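Local coordinates for protein lipase (Acinetobacter baumannii, PDB 4OPM) that probably hydrolyses ester bonds of lipids such as triacylglycerols, as a putative lipase of the alpha/beta hydrolase superfamily, at residues 173-176 against 177-180; 194-197 against 198-202; 286-289 against 290-293. One frame throughout, in Å; residues are numbered along the deposited sequence. Where two conformers were deposited one is given.

Contact 1: 173-176 against 177-180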
# COMPACT_ATOMS: atom_id res chain seq x y z
N ASP A 173 6.42 17.42 -11.26
CA ASP A 173 5.73 17.10 -10.01
C ASP A 173 6.21 15.79 -9.38
O ASP A 173 6.22 15.69 -8.15
CB ASP A 173 4.22 17.03 -10.19
CG ASP A 173 3.51 18.37 -10.36
OD1 ASP A 173 4.19 19.43 -10.28
OD2 ASP A 173 2.28 18.35 -10.58
N PHE A 174 6.59 14.79 -10.19
CA PHE A 174 7.03 13.50 -9.64
C PHE A 174 8.32 13.66 -8.83
O PHE A 174 8.40 13.09 -7.74
CB PHE A 174 7.17 12.44 -10.73
CG PHE A 174 7.36 11.01 -10.25
CD1 PHE A 174 6.77 10.58 -9.06
CD2 PHE A 174 8.07 10.09 -11.01
CE1 PHE A 174 6.94 9.26 -8.62
CE2 PHE A 174 8.23 8.77 -10.56
CZ PHE A 174 7.67 8.37 -9.37
N ASN A 175 9.28 14.47 -9.32
CA ASN A 175 10.51 14.75 -8.58
C ASN A 175 10.20 15.40 -7.23
O ASN A 175 10.81 15.03 -6.22
CB ASN A 175 11.47 15.62 -9.38
CG ASN A 175 12.47 14.81 -10.18
OD1 ASN A 175 12.57 14.95 -11.40
ND2 ASN A 175 13.21 13.93 -9.51
N TYR A 176 9.22 16.33 -7.20
CA TYR A 176 8.80 16.98 -5.95
C TYR A 176 8.24 15.93 -4.97
O TYR A 176 8.62 15.91 -3.79
CB TYR A 176 7.76 18.09 -6.21
CG TYR A 176 7.31 18.76 -4.93
CD1 TYR A 176 8.11 19.72 -4.31
CD2 TYR A 176 6.14 18.36 -4.28
CE1 TYR A 176 7.73 20.29 -3.10
CE2 TYR A 176 5.75 18.94 -3.07
CZ TYR A 176 6.56 19.90 -2.48
OH TYR A 176 6.20 20.47 -1.28
N LEU A 177 7.35 15.06 -5.47
CA LEU A 177 6.73 14.01 -4.65
C LEU A 177 7.79 13.09 -4.05
O LEU A 177 7.74 12.82 -2.84
CB LEU A 177 5.73 13.18 -5.47
CG LEU A 177 5.06 12.01 -4.73
CD1 LEU A 177 4.16 12.52 -3.60
CD2 LEU A 177 4.27 11.14 -5.68
N LEU A 178 8.77 12.64 -4.86
CA LEU A 178 9.83 11.74 -4.39
C LEU A 178 10.64 12.38 -3.25
O LEU A 178 11.02 11.67 -2.32
CB LEU A 178 10.78 11.34 -5.52
CG LEU A 178 10.16 10.56 -6.69
CD1 LEU A 178 11.13 10.46 -7.85
CD2 LEU A 178 9.74 9.20 -6.28
N LYS A 179 10.86 13.71 -3.32
CA LYS A 179 11.60 14.46 -2.30
C LYS A 179 10.83 14.48 -0.97
O LYS A 179 11.45 14.64 0.08
CB LYS A 179 11.90 15.90 -2.75
CG LYS A 179 13.05 15.96 -3.75
CD LYS A 179 13.25 17.36 -4.33
CE LYS A 179 14.57 17.52 -5.06
NZ LYS A 179 14.57 16.84 -6.38
N GLN A 180 9.49 14.33 -1.02
CA GLN A 180 8.69 14.33 0.21
C GLN A 180 8.45 12.93 0.74
O GLN A 180 8.28 12.76 1.95
CB GLN A 180 7.31 15.01 0.01
CG GLN A 180 7.30 16.36 -0.75
CD GLN A 180 8.46 17.29 -0.45
OE1 GLN A 180 9.15 17.74 -1.37
NE2 GLN A 180 8.72 17.57 0.82
O HOH W 1 13.30 13.79 -6.71
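Phe174 and Leu178 make the tight part of this helical turn. CG of Leu178 sits over one face of the Phe174 ring, 4.2 Å from its centroid and 19° off the normal, a CH-pi contact. CG is offset toward the rim, and the methyl CD2 of Leu178 lies 3.6 Å from Phe174 CE1. The ring swings toward the following turn because its CG stands anti to the backbone N (chi1 -169°). Leu177 comes at the ring edge instead, its CD2 4.2 Å from Phe174 CD1. The amide N of Leu178 also bonds Phe174 O at 2.9 Å, an i to i+4 helix bond that is close to straight.

The other side is looser and wet. Between Asn175 and Lys179 a water takes the place of direct side-chain contact. It donates to Asn175 O and accepts from Asn175 ND2, both at 2.8 Å, and takes a weak bond from Lys179 NZ. On the exposed Tyr176, CG of Gln180 makes a CH-pi contact over one face of the ring. The backbone bond from Gln180 N to Tyr176 O, 3.3 Å, is weak.

Helix 173-181 rests on helix 190-220 mainly through Phe174 and Leu177, with Asn175 meeting Leu193. Phe174 packs on Gln196 and Met200, and Leu177 on Met200. Leu177 also meets Leu166 and Val168 of the preceding loop.

Contact 2: 194-197 against 198-202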
# COMPACT_ATOMS: atom_id res chain seq x y z
N GLN A 194 10.31 9.89 -15.96
CA GLN A 194 9.44 10.63 -16.87
C GLN A 194 8.26 9.77 -17.35
O GLN A 194 7.14 10.27 -17.43
CB GLN A 194 10.24 11.17 -18.06
CG GLN A 194 11.09 12.38 -17.66
CD GLN A 194 12.20 12.74 -18.61
OE1 GLN A 194 12.25 12.31 -19.76
NE2 GLN A 194 13.12 13.56 -18.14
N ALA A 195 8.51 8.46 -17.63
CA ALA A 195 7.47 7.52 -18.05
C ALA A 195 6.49 7.27 -16.90
O ALA A 195 5.28 7.31 -17.12
CB ALA A 195 8.10 6.21 -18.50
N GLN A 196 7.00 7.07 -15.66
CA GLN A 196 6.14 6.86 -14.49
C GLN A 196 5.32 8.12 -14.20
O GLN A 196 4.11 8.02 -13.95
CB GLN A 196 6.96 6.44 -13.25
CG GLN A 196 6.10 6.10 -12.01
CD GLN A 196 5.02 5.08 -12.28
OE1 GLN A 196 5.26 4.00 -12.82
NE2 GLN A 196 3.79 5.41 -11.90
N GLU A 197 5.96 9.30 -14.28
CA GLU A 197 5.28 10.58 -14.05
C GLU A 197 4.08 10.75 -14.99
O GLU A 197 3.01 11.17 -14.55
CB GLU A 197 6.27 11.73 -14.25
CG GLU A 197 5.66 13.12 -14.10
CD GLU A 197 6.71 14.20 -14.18
OE1 GLU A 197 7.31 14.36 -15.27
OE2 GLU A 197 6.99 14.85 -13.15
N LYS A 198 4.27 10.42 -16.29
CA LYS A 198 3.20 10.53 -17.29
C LYS A 198 1.99 9.65 -16.92
O LYS A 198 0.87 10.13 -17.01
CB LYS A 198 3.72 10.16 -18.70
CG LYS A 198 2.69 10.32 -19.83
CD LYS A 198 2.09 11.73 -19.92
CE LYS A 198 1.33 11.95 -21.21
NZ LYS A 198 0.12 11.09 -21.32
N LEU A 199 2.22 8.42 -16.41
CA LEU A 199 1.14 7.51 -15.99
C LEU A 199 0.38 8.11 -14.81
O LEU A 199 -0.85 8.05 -14.77
CB LEU A 199 1.69 6.12 -15.62
CG LEU A 199 2.31 5.31 -16.78
CD1 LEU A 199 3.05 4.09 -16.26
CD2 LEU A 199 1.26 4.90 -17.79
N MSE A 200 1.11 8.73 -13.87
CA MSE A 200 0.49 9.36 -12.71
C MSE A 200 -0.34 10.60 -13.13
O MSE A 200 -1.47 10.76 -12.65
CB MSE A 200 1.57 9.72 -11.70
CG MSE A 200 2.28 8.50 -11.15
SE MSE A 200 3.63 9.03 -9.90
CE MSE A 200 2.44 9.32 -8.33
N ILE A 201 0.19 11.41 -14.09
CA ILE A 201 -0.53 12.58 -14.62
C ILE A 201 -1.86 12.12 -15.26
O ILE A 201 -2.89 12.79 -15.09
CB ILE A 201 0.35 13.41 -15.62
CG1 ILE A 201 1.52 14.13 -14.88
CG2 ILE A 201 -0.49 14.43 -16.43
CD1 ILE A 201 2.61 14.71 -15.80
N ASN A 202 -1.84 10.97 -15.96
CA ASN A 202 -3.04 10.42 -16.61
C ASN A 202 -4.10 9.99 -15.58
O ASN A 202 -5.29 10.07 -15.88
CB ASN A 202 -2.69 9.25 -17.52
CG ASN A 202 -1.92 9.63 -18.77
OD1 ASN A 202 -1.89 10.79 -19.19
ND2 ASN A 202 -1.28 8.66 -19.39
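Glu197 and Ile201 meet one turn apart on the long helix 190-220, within the range of the alpha/beta hydrolase fold. CG of Glu197 lies 3.8 Å from the methyl CD1 of Ile201, and the two side chains slant across each other. The aliphatic part of the glutamate thus packs locally, while its carboxylate turns away from the isoleucine, toward the start of helix 173-181. Next to them, Gln196 bends toward Met200, a selenomethionine, and its amide comes alongside. CG of Gln196 is anti to the backbone N and the chain then folds at chi2 (53°). This brings the amide NE2 to 3.5 Å from Met200 CG. The branch OE1 lies on the Leu199 side, where the two side chains cross at about a right angle.

Backbone bonds of the i to i+4 kind set the spacing of these side chains. Ile201 N bonds Glu197 O at 2.9 Å, and Met200 N bonds Gln196 O at 3.1 Å. The bond from Leu199 N to Ala195 O is weak.

Further out, OE2 of Glu197 accepts from the backbone N of Gly172 and of Phe174, two bonds at the start of helix 173-181. Phe9 of helix 9-19 packs on Ala195, Gln196 and Leu199. On the exposed side Lys198 NZ donates to Asn202 OD1 at 2.9 Å, in the plane of the amide and on a lone pair of that oxygen.

Contact 3: 286-289 against 290-293; sequences QQYV and PFLL
Tyr288 and Leu292 pack face to methyl across this turn. The methyl CD1 of Leu292 stands over the centre of the Tyr288 ring, 3.8 Å from the centroid and only 10° off the normal. This is a CH-pi contact square on the face. The second methyl, CD2, lies toward one side of the ring, 3.7 Å from Tyr288 CE1. The ring is brought over the next turn by its first torsion, with CG opposite the backbone N (chi1 -166°). Phe291 meets the same ring at its edge: its CD2 is 3.9 Å from Tyr288 CE1. Tyr288 CE1 in turn lies near the plane of the Phe291 ring, at its edge, and the two rings meet edge to edge.

The backbone bonds change around Pro290. Its N has no hydrogen to give, and its ring carbon CD sits 3.2 Å from Gln286 O where a helix bond would otherwise fall. The helix is kinked here. The next bond, Phe291 N to Gln287 O, is long and weak at 3.4 Å. Regular geometry then returns, with Leu292 N bonding Tyr288 O at 2.9 Å and Leu293 N bonding Val289 O at 3.0 Å.

Packing against the sheet completes the contact. The Tyr288 ring stacks with Phe141, and its side chain touches Ala117 and Leu238. Phe291 also reaches Leu238, and Leu292 reaches His115. The arrangement is that of a C-terminal helix laid along the central sheet of an alpha/beta hydrolase, with Tyr288, Phe291 and Leu292 turned to the sheet and Pro290 and Leu293 on the exposed side.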
# COMPACT_ATOMS: atom_id res chain seq x y z
N GLN A 286 13.61 -8.75 6.00
CA GLN A 286 14.33 -9.26 7.16
C GLN A 286 13.42 -9.34 8.40
O GLN A 286 13.56 -10.26 9.21
CB GLN A 286 15.55 -8.39 7.44
CG GLN A 286 16.40 -8.85 8.62
CD GLN A 286 17.65 -8.02 8.68
OE1 GLN A 286 17.59 -6.81 8.87
NE2 GLN A 286 18.79 -8.65 8.43
N GLN A 287 12.44 -8.42 8.51
CA GLN A 287 11.46 -8.41 9.60
C GLN A 287 10.18 -9.19 9.25
O GLN A 287 9.64 -9.90 10.10
CB GLN A 287 11.06 -6.96 9.94
CG GLN A 287 12.26 -6.07 10.34
CD GLN A 287 13.01 -6.56 11.56
OE1 GLN A 287 12.44 -7.14 12.50
NE2 GLN A 287 14.32 -6.31 11.57
N TYR A 288 9.65 -9.01 8.03
CA TYR A 288 8.36 -9.59 7.66
C TYR A 288 8.36 -11.13 7.55
O TYR A 288 7.41 -11.75 8.04
CB TYR A 288 7.85 -8.96 6.35
CG TYR A 288 6.39 -9.22 6.03
CD1 TYR A 288 5.44 -9.34 7.05
CD2 TYR A 288 5.95 -9.23 4.71
CE1 TYR A 288 4.09 -9.52 6.75
CE2 TYR A 288 4.60 -9.41 4.40
CZ TYR A 288 3.68 -9.56 5.42
OH TYR A 288 2.35 -9.71 5.11
N VAL A 289 9.39 -11.73 6.93
CA VAL A 289 9.44 -13.19 6.77
C VAL A 289 9.44 -13.90 8.18
O VAL A 289 8.59 -14.77 8.38
CB VAL A 289 10.60 -13.62 5.83
CG1 VAL A 289 10.88 -15.12 5.93
CG2 VAL A 289 10.28 -13.23 4.38
N PRO A 290 10.28 -13.54 9.18
CA PRO A 290 10.17 -14.21 10.50
C PRO A 290 8.80 -13.99 11.17
O PRO A 290 8.30 -14.89 11.84
CB PRO A 290 11.30 -13.57 11.32
CG PRO A 290 12.24 -13.03 10.30
CD PRO A 290 11.38 -12.56 9.18
N PHE A 291 8.17 -12.81 10.94
CA PHE A 291 6.84 -12.49 11.48
C PHE A 291 5.81 -13.46 10.90
O PHE A 291 5.06 -14.08 11.66
CB PHE A 291 6.46 -11.03 11.18
CG PHE A 291 5.03 -10.67 11.54
CD1 PHE A 291 4.65 -10.49 12.87
CD2 PHE A 291 4.06 -10.55 10.55
CE1 PHE A 291 3.33 -10.16 13.20
CE2 PHE A 291 2.74 -10.23 10.87
CZ PHE A 291 2.38 -10.03 12.20
N LEU A 292 5.78 -13.62 9.56
CA LEU A 292 4.87 -14.54 8.87
C LEU A 292 5.09 -15.98 9.35
O LEU A 292 4.11 -16.68 9.62
CB LEU A 292 5.04 -14.44 7.35
CG LEU A 292 4.58 -13.15 6.68
CD1 LEU A 292 5.06 -13.11 5.21
CD2 LEU A 292 3.04 -13.03 6.71
N LEU A 293 6.37 -16.41 9.52
CA LEU A 293 6.67 -17.76 9.99
C LEU A 293 6.10 -17.98 11.41
O LEU A 293 5.52 -19.03 11.68
CB LEU A 293 8.18 -18.03 9.96
CG LEU A 293 8.62 -19.49 9.96
CD1 LEU A 293 8.17 -20.20 8.67
CD2 LEU A 293 10.12 -19.60 10.10

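In the fold
All three contacts lie within single helices, but contact 3 packs directly on strands of the central sheet, whereas contacts 1 and 2 chiefly join helices and loops. Contact 3 is partly buried, and its chemistry is mostly aromatic and aliphatic. Contacts 1 and 2 are surface contacts on successive helices, 173-181 and 190-220, with centres 12 Å apart. They touch each other. Each combines an apolar side with a polar outer one, bridged by water in contact 1 and by a lysine-asparagine bond in contact 2. Contact 3 is remote from both, its nearest atoms about 21 Å from contact 1 and about 22 Å from contact 2. Contacts 2 and 3 lie on opposite sides of the chain's centre.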